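Local coordinates for protein endosialidase (Enterobacteria phage phi92, PDB 4HIZ) that probably degrades sialic acid polymers, cleaving alpha-2,8 and alpha-2,9 linkages as a trimeric phage endosialidase, at residues V109-V117 with M128-Y139; P606-C614 with S625-T635. One frame throughout, in Å; residues are numbered along the deposited sequence. Where two conformers were deposited one is given.

Contact 1 (V109-V117 with M128-Y139). With FRU (beta-D-fructofuranose), chain G.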
loop_
_atom_site.group_PDB
_atom_site.type_symbol
_atom_site.label_atom_id
_atom_site.label_comp_id
_atom_site.label_asym_id
_atom_site.label_seq_id
_atom_site.Cartn_x
_atom_site.Cartn_y
_atom_site.Cartn_z
ATOM N N VAL A 109 -22.561 4.204 -16.426
ATOM C CA VAL A 109 -22.602 4.517 -14.994
ATOM C C VAL A 109 -22.739 3.294 -14.080
ATOM O O VAL A 109 -23.031 3.438 -12.887
ATOM C CB VAL A 109 -23.696 5.587 -14.671
ATOM C CG1 VAL A 109 -23.311 6.917 -15.327
ATOM C CG2 VAL A 109 -25.133 5.129 -15.164
ATOM N N GLN A 110 -22.575 2.091 -14.649
ATOM C CA GLN A 110 -22.579 0.882 -13.820
ATOM C C GLN A 110 -21.552 1.019 -12.675
ATOM O O GLN A 110 -20.369 1.345 -12.929
ATOM C CB GLN A 110 -22.159 -0.336 -14.637
ATOM C CG GLN A 110 -23.299 -0.937 -15.464
ATOM C CD GLN A 110 -23.641 -0.120 -16.703
ATOM O OE1 GLN A 110 -22.922 0.808 -17.093
ATOM N NE2 GLN A 110 -24.743 -0.498 -17.360
ATOM N N ASN A 111 -22.002 0.757 -11.445
ATOM C CA ASN A 111 -21.110 0.715 -10.250
ATOM C C ASN A 111 -20.272 1.964 -10.025
ATOM O O ASN A 111 -19.265 1.933 -9.306
ATOM C CB ASN A 111 -20.186 -0.509 -10.361
ATOM C CG ASN A 111 -20.937 -1.805 -10.111
ATOM O OD1 ASN A 111 -21.700 -1.903 -9.157
ATOM N ND2 ASN A 111 -20.767 -2.779 -10.983
ATOM N N LEU A 112 -20.687 3.080 -10.608
ATOM C CA LEU A 112 -19.819 4.254 -10.678
ATOM C C LEU A 112 -20.021 5.232 -9.493
ATOM O O LEU A 112 -21.153 5.483 -9.066
ATOM C CB LEU A 112 -20.075 4.980 -12.014
ATOM C CG LEU A 112 -19.292 6.248 -12.337
ATOM C CD1 LEU A 112 -19.156 6.336 -13.859
ATOM C CD2 LEU A 112 -20.024 7.505 -11.816
ATOM N N HIS A 113 -18.919 5.794 -8.975
ATOM C CA HIS A 113 -18.973 6.939 -8.053
ATOM C C HIS A 113 -18.357 8.178 -8.678
ATOM O O HIS A 113 -17.302 8.087 -9.336
ATOM C CB HIS A 113 -18.127 6.617 -6.776
ATOM C CG HIS A 113 -18.727 5.573 -5.900
ATOM N ND1 HIS A 113 -19.690 5.853 -4.951
ATOM C CD2 HIS A 113 -18.473 4.243 -5.797
ATOM C CE1 HIS A 113 -19.991 4.748 -4.286
ATOM N NE2 HIS A 113 -19.269 3.757 -4.778
ATOM N N VAL A 114 -18.957 9.359 -8.445
ATOM C CA VAL A 114 -18.222 10.605 -8.666
ATOM C C VAL A 114 -17.232 10.713 -7.507
ATOM O O VAL A 114 -17.596 10.431 -6.383
ATOM C CB VAL A 114 -19.192 11.798 -8.686
ATOM C CG1 VAL A 114 -18.420 13.102 -8.921
ATOM C CG2 VAL A 114 -20.244 11.570 -9.814
ATOM N N ALA A 115 -15.985 11.057 -7.791
ATOM C CA ALA A 115 -14.944 10.962 -6.749
ATOM C C ALA A 115 -13.943 12.066 -6.938
ATOM O O ALA A 115 -13.981 12.782 -7.921
ATOM C CB ALA A 115 -14.227 9.595 -6.950
ATOM N N TRP A 116 -12.992 12.209 -6.022
ATOM C CA TRP A 116 -11.833 13.030 -6.358
ATOM C C TRP A 116 -10.592 12.462 -5.708
ATOM O O TRP A 116 -10.678 11.645 -4.779
ATOM C CB TRP A 116 -12.004 14.515 -5.974
ATOM C CG TRP A 116 -12.250 14.855 -4.485
ATOM C CD1 TRP A 116 -11.745 14.219 -3.362
ATOM C CD2 TRP A 116 -13.022 15.960 -4.009
ATOM N NE1 TRP A 116 -12.172 14.870 -2.212
ATOM C CE2 TRP A 116 -12.988 15.924 -2.588
ATOM C CE3 TRP A 116 -13.776 16.954 -4.653
ATOM C CZ2 TRP A 116 -13.653 16.871 -1.808
ATOM C CZ3 TRP A 116 -14.442 17.900 -3.871
ATOM C CH2 TRP A 116 -14.382 17.841 -2.470
ATOM N N VAL A 117 -9.457 12.859 -6.260
ATOM C CA VAL A 117 -8.187 12.778 -5.513
ATOM C C VAL A 117 -7.643 14.193 -5.391
ATOM O O VAL A 117 -8.038 15.105 -6.159
ATOM C CB VAL A 117 -7.108 11.836 -6.173
ATOM C CG1 VAL A 117 -7.583 10.357 -6.137
ATOM C CG2 VAL A 117 -6.795 12.297 -7.624
ATOM N N MET A 128 -5.816 9.150 -1.703
ATOM C CA MET A 128 -6.666 8.038 -2.125
ATOM C C MET A 128 -7.962 8.637 -2.703
ATOM O O MET A 128 -8.345 9.759 -2.342
ATOM C CB MET A 128 -7.003 7.130 -0.944
ATOM C CG MET A 128 -7.943 7.772 0.076
ATOM S SD MET A 128 -8.303 6.759 1.519
ATOM C CE MET A 128 -6.815 7.065 2.498
ATOM N N PRO A 129 -8.629 7.901 -3.595
ATOM C CA PRO A 129 -9.917 8.435 -4.048
ATOM C C PRO A 129 -10.924 8.563 -2.909
ATOM O O PRO A 129 -10.990 7.701 -2.019
ATOM C CB PRO A 129 -10.440 7.355 -5.025
ATOM C CG PRO A 129 -9.231 6.613 -5.465
ATOM C CD PRO A 129 -8.295 6.622 -4.236
ATOM N N GLU A 130 -11.698 9.650 -2.937
ATOM C CA GLU A 130 -12.834 9.817 -2.027
ATOM C C GLU A 130 -14.081 9.857 -2.873
ATOM O O GLU A 130 -14.158 10.638 -3.824
ATOM C CB GLU A 130 -12.724 11.119 -1.214
ATOM C CG GLU A 130 -13.957 11.353 -0.343
ATOM C CD GLU A 130 -13.912 12.626 0.473
ATOM O OE1 GLU A 130 -12.912 13.396 0.417
ATOM O OE2 GLU A 130 -14.913 12.839 1.185
ATOM N N TRP A 131 -15.039 9.024 -2.511
ATOM C CA TRP A 131 -16.338 9.022 -3.189
ATOM C C TRP A 131 -17.149 10.211 -2.696
ATOM O O TRP A 131 -17.322 10.415 -1.481
ATOM C CB TRP A 131 -17.087 7.727 -2.909
ATOM C CG TRP A 131 -16.410 6.501 -3.517
ATOM C CD1 TRP A 131 -15.549 6.467 -4.591
ATOM C CD2 TRP A 131 -16.537 5.153 -3.056
ATOM N NE1 TRP A 131 -15.131 5.148 -4.825
ATOM C CE2 TRP A 131 -15.747 4.330 -3.908
ATOM C CE3 TRP A 131 -17.266 4.555 -2.014
ATOM C CZ2 TRP A 131 -15.631 2.953 -3.716
ATOM C CZ3 TRP A 131 -17.166 3.156 -1.837
ATOM C CH2 TRP A 131 -16.345 2.386 -2.677
ATOM N N LEU A 132 -17.660 10.985 -3.651
ATOM C CA LEU A 132 -18.452 12.178 -3.342
ATOM C C LEU A 132 -19.931 11.866 -3.477
ATOM O O LEU A 132 -20.741 12.408 -2.731
ATOM C CB LEU A 132 -18.107 13.297 -4.321
ATOM C CG LEU A 132 -16.629 13.713 -4.203
ATOM C CD1 LEU A 132 -16.280 14.601 -5.418
ATOM C CD2 LEU A 132 -16.317 14.423 -2.853
ATOM N N THR A 133 -20.302 11.035 -4.451
ATOM C CA THR A 133 -21.681 10.552 -4.522
ATOM C C THR A 133 -21.706 9.104 -4.062
ATOM O O THR A 133 -20.761 8.356 -4.335
ATOM C CB THR A 133 -22.255 10.635 -5.977
ATOM O OG1 THR A 133 -21.422 9.898 -6.901
ATOM C CG2 THR A 133 -22.254 12.071 -6.458
ATOM N N PRO A 134 -22.775 8.689 -3.378
ATOM C CA PRO A 134 -22.931 7.255 -3.107
ATOM C C PRO A 134 -23.472 6.599 -4.371
ATOM O O PRO A 134 -23.794 7.318 -5.331
ATOM C CB PRO A 134 -24.044 7.226 -2.069
ATOM C CG PRO A 134 -24.932 8.383 -2.503
ATOM C CD PRO A 134 -23.973 9.464 -3.004
ATOM N N ILE A 135 -23.548 5.273 -4.401
ATOM C CA ILE A 135 -24.320 4.641 -5.467
ATOM C C ILE A 135 -25.752 5.182 -5.342
ATOM O O ILE A 135 -26.240 5.373 -4.221
ATOM C CB ILE A 135 -24.301 3.104 -5.337
ATOM C CG1 ILE A 135 -22.857 2.585 -5.457
ATOM C CG2 ILE A 135 -25.215 2.466 -6.397
ATOM C CD1 ILE A 135 -22.208 2.942 -6.806
ATOM N N HIS A 136 -26.422 5.456 -6.482
ATOM C CA HIS A 136 -27.739 6.065 -6.446
ATOM C C HIS A 136 -28.688 5.204 -5.611
ATOM O O HIS A 136 -28.701 3.976 -5.745
ATOM C CB HIS A 136 -28.257 6.146 -7.888
ATOM C CG HIS A 136 -29.423 7.060 -8.056
ATOM N ND1 HIS A 136 -30.682 6.755 -7.573
ATOM C CD2 HIS A 136 -29.517 8.273 -8.648
ATOM C CE1 HIS A 136 -31.501 7.755 -7.849
ATOM N NE2 HIS A 136 -30.825 8.678 -8.513
ATOM N N PRO A 137 -29.498 5.834 -4.754
ATOM C CA PRO A 137 -30.354 5.041 -3.864
ATOM C C PRO A 137 -31.376 4.226 -4.633
ATOM O O PRO A 137 -31.824 3.205 -4.128
ATOM C CB PRO A 137 -31.045 6.099 -2.994
ATOM C CG PRO A 137 -30.915 7.368 -3.740
ATOM C CD PRO A 137 -29.598 7.273 -4.484
ATOM N N ASP A 138 -31.718 4.651 -5.843
ATOM C CA ASP A 138 -32.631 3.887 -6.679
ATOM C C ASP A 138 -31.931 3.108 -7.807
ATOM O O ASP A 138 -32.538 2.822 -8.863
ATOM C CB ASP A 138 -33.655 4.848 -7.264
ATOM C CG ASP A 138 -34.360 5.663 -6.186
ATOM O OD1 ASP A 138 -34.709 5.080 -5.138
ATOM O OD2 ASP A 138 -34.536 6.890 -6.357
ATOM N N TYR A 139 -30.659 2.762 -7.603
ATOM C CA TYR A 139 -29.879 2.055 -8.618
ATOM C C TYR A 139 -30.568 0.782 -9.095
ATOM O O TYR A 139 -30.674 0.532 -10.307
ATOM C CB TYR A 139 -28.540 1.681 -7.973
ATOM C CG TYR A 139 -27.487 1.062 -8.896
ATOM C CD1 TYR A 139 -26.615 1.878 -9.599
ATOM C CD2 TYR A 139 -27.365 -0.327 -9.034
ATOM C CE1 TYR A 139 -25.645 1.356 -10.434
ATOM C CE2 TYR A 139 -26.363 -0.893 -9.870
ATOM C CZ TYR A 139 -25.507 -0.046 -10.565
ATOM O OH TYR A 139 -24.515 -0.534 -11.380
HETATM C C1 FRU G . -34.402 10.545 -5.369
HETATM C C2 FRU G . -33.346 11.519 -5.097
HETATM C C3 FRU G . -32.390 11.974 -6.069
HETATM C C4 FRU G . -31.428 12.766 -5.272
HETATM C C5 FRU G . -31.474 12.053 -3.953
HETATM C C6 FRU G . -30.935 12.827 -2.759
HETATM O O1 FRU G . -33.669 9.341 -5.254
HETATM O O2 FRU G . -34.202 12.735 -5.195
HETATM O O3 FRU G . -32.895 12.592 -7.279
HETATM O O4 FRU G . -30.103 12.720 -5.892
HETATM O O5 FRU G . -32.858 11.690 -3.740
HETATM O O6 FRU G . -31.817 13.855 -2.435
HETATM O O HOH W 1 -22.488 7.556 -7.679
#
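Ala-115 faces Trp-131 as a non-hydrogen-bonded antiparallel pair, with CA atoms 4.3 Å apart, and Trp-116 faces Glu-130 as the hydrogen-bonded pair beside it. The two strands form a short beta hairpin in the catalytic beta-propeller domain, and strand 113-119 also pairs with strand 96-104. At the end of the ladder the amide of Leu-132 binds Val-114 O, while Val-114 N donates to OG1 of Thr-133, 3.0 Å away.

His-113 lies flat against Trp-131. Its ring stacks face to face on the five-membered ring of the indole, with centroids 3.6 Å apart and planes 6° apart. CD1 of Ile-135 covers the opposite face. ND1 of His-113 donates in the plane of its ring to Thr-133 O at 2.8 Å, and this nearly straight bond fixes the rotation of the imidazole.

On the face that carries Trp-116 and Glu-130, CD2 of Leu-132, just past the strand, lies over the six-membered ring of Trp-116, 3.6 Å from its centroid. The indole reaches this place because CG sits between the backbone N and the carbonyl carbon, chi1 60°. NE1 of Trp-116 donates a bent hydrogen bond to Glu-130 OE1 from above the carboxylate plane. Glu-130 OE2 is taken by Trp-267, so two indoles hold the carboxylate.

Beyond the strands, Asn-111 N binds the hydroxyl of Tyr-139. Tyr-139 closes the turn 136-139, whose His-136, Pro-137 and Asp-138 line a glycan pocket that Tyr-146 and Glu-176 help to form. There the O1 hydroxyl of the bound fructose donates to Asp-138 OD2 at 2.8 Å.

Contact 2 (P606-C614 with S625-T635)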
loop_
_atom_site.group_PDB
_atom_site.type_symbol
_atom_site.label_atom_id
_atom_site.label_comp_id
_atom_site.label_asym_id
_atom_site.label_seq_id
_atom_site.Cartn_x
_atom_site.Cartn_y
_atom_site.Cartn_z
ATOM N N PRO A 606 -14.694 -35.539 7.159
ATOM C CA PRO A 606 -16.090 -35.077 7.172
ATOM C C PRO A 606 -16.869 -35.654 8.350
ATOM O O PRO A 606 -17.812 -35.014 8.808
ATOM C CB PRO A 606 -16.669 -35.627 5.854
ATOM C CG PRO A 606 -15.494 -35.868 4.965
ATOM C CD PRO A 606 -14.277 -36.077 5.859
ATOM N N SER A 607 -16.487 -36.831 8.835
ATOM C CA SER A 607 -17.218 -37.461 9.928
ATOM C C SER A 607 -17.092 -36.698 11.252
ATOM O O SER A 607 -17.751 -37.054 12.220
ATOM C CB SER A 607 -16.744 -38.910 10.116
ATOM O OG SER A 607 -15.385 -38.909 10.527
ATOM N N GLU A 608 -16.253 -35.656 11.284
ATOM C CA GLU A 608 -16.109 -34.822 12.482
ATOM C C GLU A 608 -17.032 -33.609 12.468
ATOM O O GLU A 608 -17.126 -32.898 13.484
ATOM C CB GLU A 608 -14.682 -34.276 12.601
ATOM C CG GLU A 608 -13.636 -35.383 12.805
ATOM C CD GLU A 608 -13.587 -35.893 14.241
ATOM O OE1 GLU A 608 -13.798 -35.119 15.184
ATOM O OE2 GLU A 608 -13.301 -37.084 14.435
ATOM N N GLN A 609 -17.693 -33.365 11.339
ATOM C CA GLN A 609 -18.355 -32.064 11.093
ATOM C C GLN A 609 -19.249 -31.587 12.240
ATOM O O GLN A 609 -20.294 -32.201 12.534
ATOM C CB GLN A 609 -19.209 -32.111 9.823
ATOM C CG GLN A 609 -19.790 -30.728 9.475
ATOM C CD GLN A 609 -20.778 -30.817 8.315
ATOM O OE1 GLN A 609 -21.449 -31.837 8.140
ATOM N NE2 GLN A 609 -20.865 -29.756 7.517
ATOM N N ARG A 610 -18.856 -30.465 12.850
ATOM C CA ARG A 610 -19.674 -29.878 13.906
ATOM C C ARG A 610 -19.181 -28.482 14.242
ATOM O O ARG A 610 -18.021 -28.113 13.969
ATOM C CB ARG A 610 -19.615 -30.756 15.166
ATOM C CG ARG A 610 -18.213 -30.803 15.844
ATOM C CD ARG A 610 -18.193 -31.982 16.806
ATOM N NE ARG A 610 -16.990 -32.089 17.641
ATOM C CZ ARG A 610 -15.850 -32.645 17.248
ATOM N NH1 ARG A 610 -15.692 -33.106 15.991
ATOM N NH2 ARG A 610 -14.857 -32.752 18.131
ATOM N N LEU A 611 -20.086 -27.722 14.837
ATOM C CA LEU A 611 -19.768 -26.387 15.330
ATOM C C LEU A 611 -19.775 -26.458 16.859
ATOM O O LEU A 611 -20.720 -26.995 17.446
ATOM C CB LEU A 611 -20.839 -25.384 14.832
ATOM C CG LEU A 611 -20.611 -23.920 15.278
ATOM C CD1 LEU A 611 -19.310 -23.314 14.720
ATOM C CD2 LEU A 611 -21.823 -23.013 14.920
ATOM N N ILE A 612 -18.728 -25.937 17.507
ATOM C CA ILE A 612 -18.641 -26.004 18.981
ATOM C C ILE A 612 -18.633 -24.573 19.532
ATOM O O ILE A 612 -17.720 -23.792 19.257
ATOM C CB ILE A 612 -17.370 -26.731 19.489
ATOM C CG1 ILE A 612 -17.252 -28.104 18.804
ATOM C CG2 ILE A 612 -17.442 -26.868 21.030
ATOM C CD1 ILE A 612 -15.921 -28.818 19.161
ATOM N N LEU A 613 -19.645 -24.233 20.309
ATOM C CA LEU A 613 -19.726 -22.914 20.930
ATOM C C LEU A 613 -19.273 -23.092 22.359
ATOM O O LEU A 613 -19.784 -23.963 23.055
ATOM C CB LEU A 613 -21.170 -22.426 20.914
ATOM C CG LEU A 613 -21.804 -22.350 19.525
ATOM C CD1 LEU A 613 -23.296 -22.294 19.688
ATOM C CD2 LEU A 613 -21.298 -21.112 18.800
ATOM N N CYS A 614 -18.306 -22.282 22.799
ATOM C CA CYS A 614 -17.636 -22.527 24.091
ATOM C C CYS A 614 -17.675 -21.325 25.006
ATOM O O CYS A 614 -17.337 -20.221 24.577
ATOM C CB CYS A 614 -16.144 -22.834 23.864
ATOM S SG CYS A 614 -15.767 -23.986 22.550
ATOM N N SER A 625 -18.645 -24.484 29.710
ATOM C CA SER A 625 -19.796 -25.116 29.061
ATOM C C SER A 625 -19.647 -25.039 27.543
ATOM O O SER A 625 -18.996 -24.126 27.021
ATOM C CB SER A 625 -21.098 -24.435 29.516
ATOM O OG SER A 625 -21.080 -23.058 29.203
ATOM N N LEU A 626 -20.257 -25.999 26.849
ATOM C CA LEU A 626 -20.158 -26.119 25.383
ATOM C C LEU A 626 -21.536 -26.428 24.820
ATOM O O LEU A 626 -22.290 -27.195 25.433
ATOM C CB LEU A 626 -19.303 -27.341 24.962
ATOM C CG LEU A 626 -17.913 -27.473 25.574
ATOM C CD1 LEU A 626 -17.319 -28.845 25.206
ATOM C CD2 LEU A 626 -16.996 -26.354 25.086
ATOM N N LEU A 627 -21.844 -25.880 23.641
ATOM C CA LEU A 627 -22.952 -26.423 22.849
ATOM C C LEU A 627 -22.345 -26.954 21.551
ATOM O O LEU A 627 -21.655 -26.224 20.830
ATOM C CB LEU A 627 -23.983 -25.323 22.545
ATOM C CG LEU A 627 -25.068 -25.769 21.525
ATOM C CD1 LEU A 627 -25.895 -26.924 22.094
ATOM C CD2 LEU A 627 -25.983 -24.549 21.146
ATOM N N GLN A 628 -22.563 -28.238 21.270
ATOM C CA GLN A 628 -22.043 -28.817 20.032
ATOM C C GLN A 628 -23.222 -29.114 19.104
ATOM O O GLN A 628 -24.198 -29.795 19.487
ATOM C CB GLN A 628 -21.234 -30.112 20.299
ATOM C CG GLN A 628 -19.993 -29.828 21.199
ATOM C CD GLN A 628 -18.881 -30.830 20.982
ATOM O OE1 GLN A 628 -18.753 -31.406 19.913
ATOM N NE2 GLN A 628 -18.043 -31.005 21.998
ATOM N N LEU A 629 -23.130 -28.600 17.888
ATOM C CA LEU A 629 -24.165 -28.840 16.883
ATOM C C LEU A 629 -23.502 -29.697 15.810
ATOM O O LEU A 629 -22.556 -29.233 15.157
ATOM C CB LEU A 629 -24.604 -27.493 16.279
ATOM C CG LEU A 629 -25.262 -26.550 17.292
ATOM C CD1 LEU A 629 -25.520 -25.113 16.699
ATOM C CD2 LEU A 629 -26.525 -27.175 17.879
ATOM N N TYR A 630 -23.945 -30.949 15.648
ATOM C CA TYR A 630 -23.318 -31.831 14.658
ATOM C C TYR A 630 -23.910 -31.625 13.262
ATOM O O TYR A 630 -25.101 -31.368 13.127
ATOM C CB TYR A 630 -23.515 -33.310 15.044
ATOM C CG TYR A 630 -22.789 -33.814 16.279
ATOM C CD1 TYR A 630 -22.047 -32.983 17.102
ATOM C CD2 TYR A 630 -22.861 -35.156 16.609
ATOM C CE1 TYR A 630 -21.360 -33.502 18.245
ATOM C CE2 TYR A 630 -22.226 -35.680 17.718
ATOM C CZ TYR A 630 -21.466 -34.857 18.540
ATOM O OH TYR A 630 -20.831 -35.408 19.652
ATOM N N GLY A 631 -23.070 -31.713 12.239
ATOM C CA GLY A 631 -23.509 -31.604 10.855
ATOM C C GLY A 631 -24.056 -32.926 10.332
ATOM O O GLY A 631 -23.950 -33.989 10.969
ATOM N N SER A 632 -24.586 -32.855 9.118
ATOM C CA SER A 632 -25.124 -34.027 8.429
ATOM C C SER A 632 -24.054 -35.045 8.039
ATOM O O SER A 632 -24.375 -36.222 7.775
ATOM C CB SER A 632 -25.899 -33.553 7.195
ATOM O OG SER A 632 -25.024 -32.911 6.271
ATOM N N ASN A 633 -22.798 -34.607 7.990
ATOM C CA ASN A 633 -21.710 -35.543 7.638
ATOM C C ASN A 633 -21.091 -36.216 8.850
ATOM O O ASN A 633 -20.291 -37.135 8.699
ATOM C CB ASN A 633 -20.603 -34.835 6.856
ATOM C CG ASN A 633 -21.064 -34.366 5.516
ATOM O OD1 ASN A 633 -21.051 -35.127 4.571
ATOM N ND2 ASN A 633 -21.497 -33.118 5.421
ATOM N N HIS A 634 -21.479 -35.792 10.054
ATOM C CA HIS A 634 -20.900 -36.365 11.251
ATOM C C HIS A 634 -21.213 -37.876 11.360
ATOM O O HIS A 634 -22.242 -38.335 10.867
ATOM C CB HIS A 634 -21.478 -35.651 12.482
ATOM C CG HIS A 634 -20.704 -35.909 13.732
ATOM N ND1 HIS A 634 -20.858 -37.055 14.484
ATOM C CD2 HIS A 634 -19.765 -35.163 14.365
ATOM C CE1 HIS A 634 -20.031 -37.010 15.518
ATOM N NE2 HIS A 634 -19.367 -35.865 15.475
ATOM N N THR A 635 -20.332 -38.640 11.997
ATOM C CA THR A 635 -20.637 -40.036 12.323
ATOM C C THR A 635 -22.051 -40.250 12.886
ATOM O O THR A 635 -22.729 -41.241 12.544
ATOM C CB THR A 635 -19.634 -40.547 13.367
ATOM O OG1 THR A 635 -18.327 -40.439 12.818
ATOM C CG2 THR A 635 -19.914 -42.004 13.749
HETATM O O HOH W 2 -16.737 -38.260 14.534
HETATM O O HOH W 3 -15.513 -32.324 20.955
#
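Arg-610 and Gln-628 lie side by side on one face of an antiparallel beta hairpin, two of the three strands this chain gives to a sheet that a parallel strand of the second subunit continues. The side chain of Arg-610 starts with CB 3.3 Å from Leu-629 O. CG lies between the backbone N and the carbonyl carbon, chi1 67°, and the chain then runs extended to NE. CG and CD of Arg-610 run past Gln-628 OE1, CD at 3.2 Å, and CD also lies near Tyr-630 CE1. NE of Arg-610 donates to Gln-628 OE1 at 3.0 Å, a bent bond of 130°, with the acceptor close to the guanidinium plane. NH1 binds both Glu-608 O and Glu-608 OE1, the second as a salt bridge. NH2 reaches a water that Gln-628 NE2 also holds.

At the open end of the hairpin, away from the connecting loop, Gln-609 OE1 takes two donors from Asn-633, the backbone N at 3.1 Å and ND2 at 3.0 Å. This grips the turn 631-634. His-634 lies between Ser-607 O over one face and the Tyr-630 ring over the other.

Leucines 611, 613, 627 and 629 occupy the opposite face, where Leu-613 meets its copies in both other subunits. The arginine's face mixes this polar network with Ile-612 and Leu-626. Tyr-594 of the second subunit adds a cation-pi contact there, and together these partners probably stabilise the arginine's positive charge.

From the N terminus, the chain first reaches contact 1, where residues 128-139 return to 109-117 and close a short loop of ten intervening residues. It then runs through the rest of the propeller region and into the C-terminal part. There 625-635 folds back on 606-614, and contact 2 closes a second loop of the same length. The two loops follow in series and neither nest nor cross. The centres of contact 1 and contact 2 are about 44 Å apart, and the two do not touch. Contact 1 ties the propeller sheet to a glycan pocket; contact 2 belongs to a sheet extended by another chain. Both touch the second subunit.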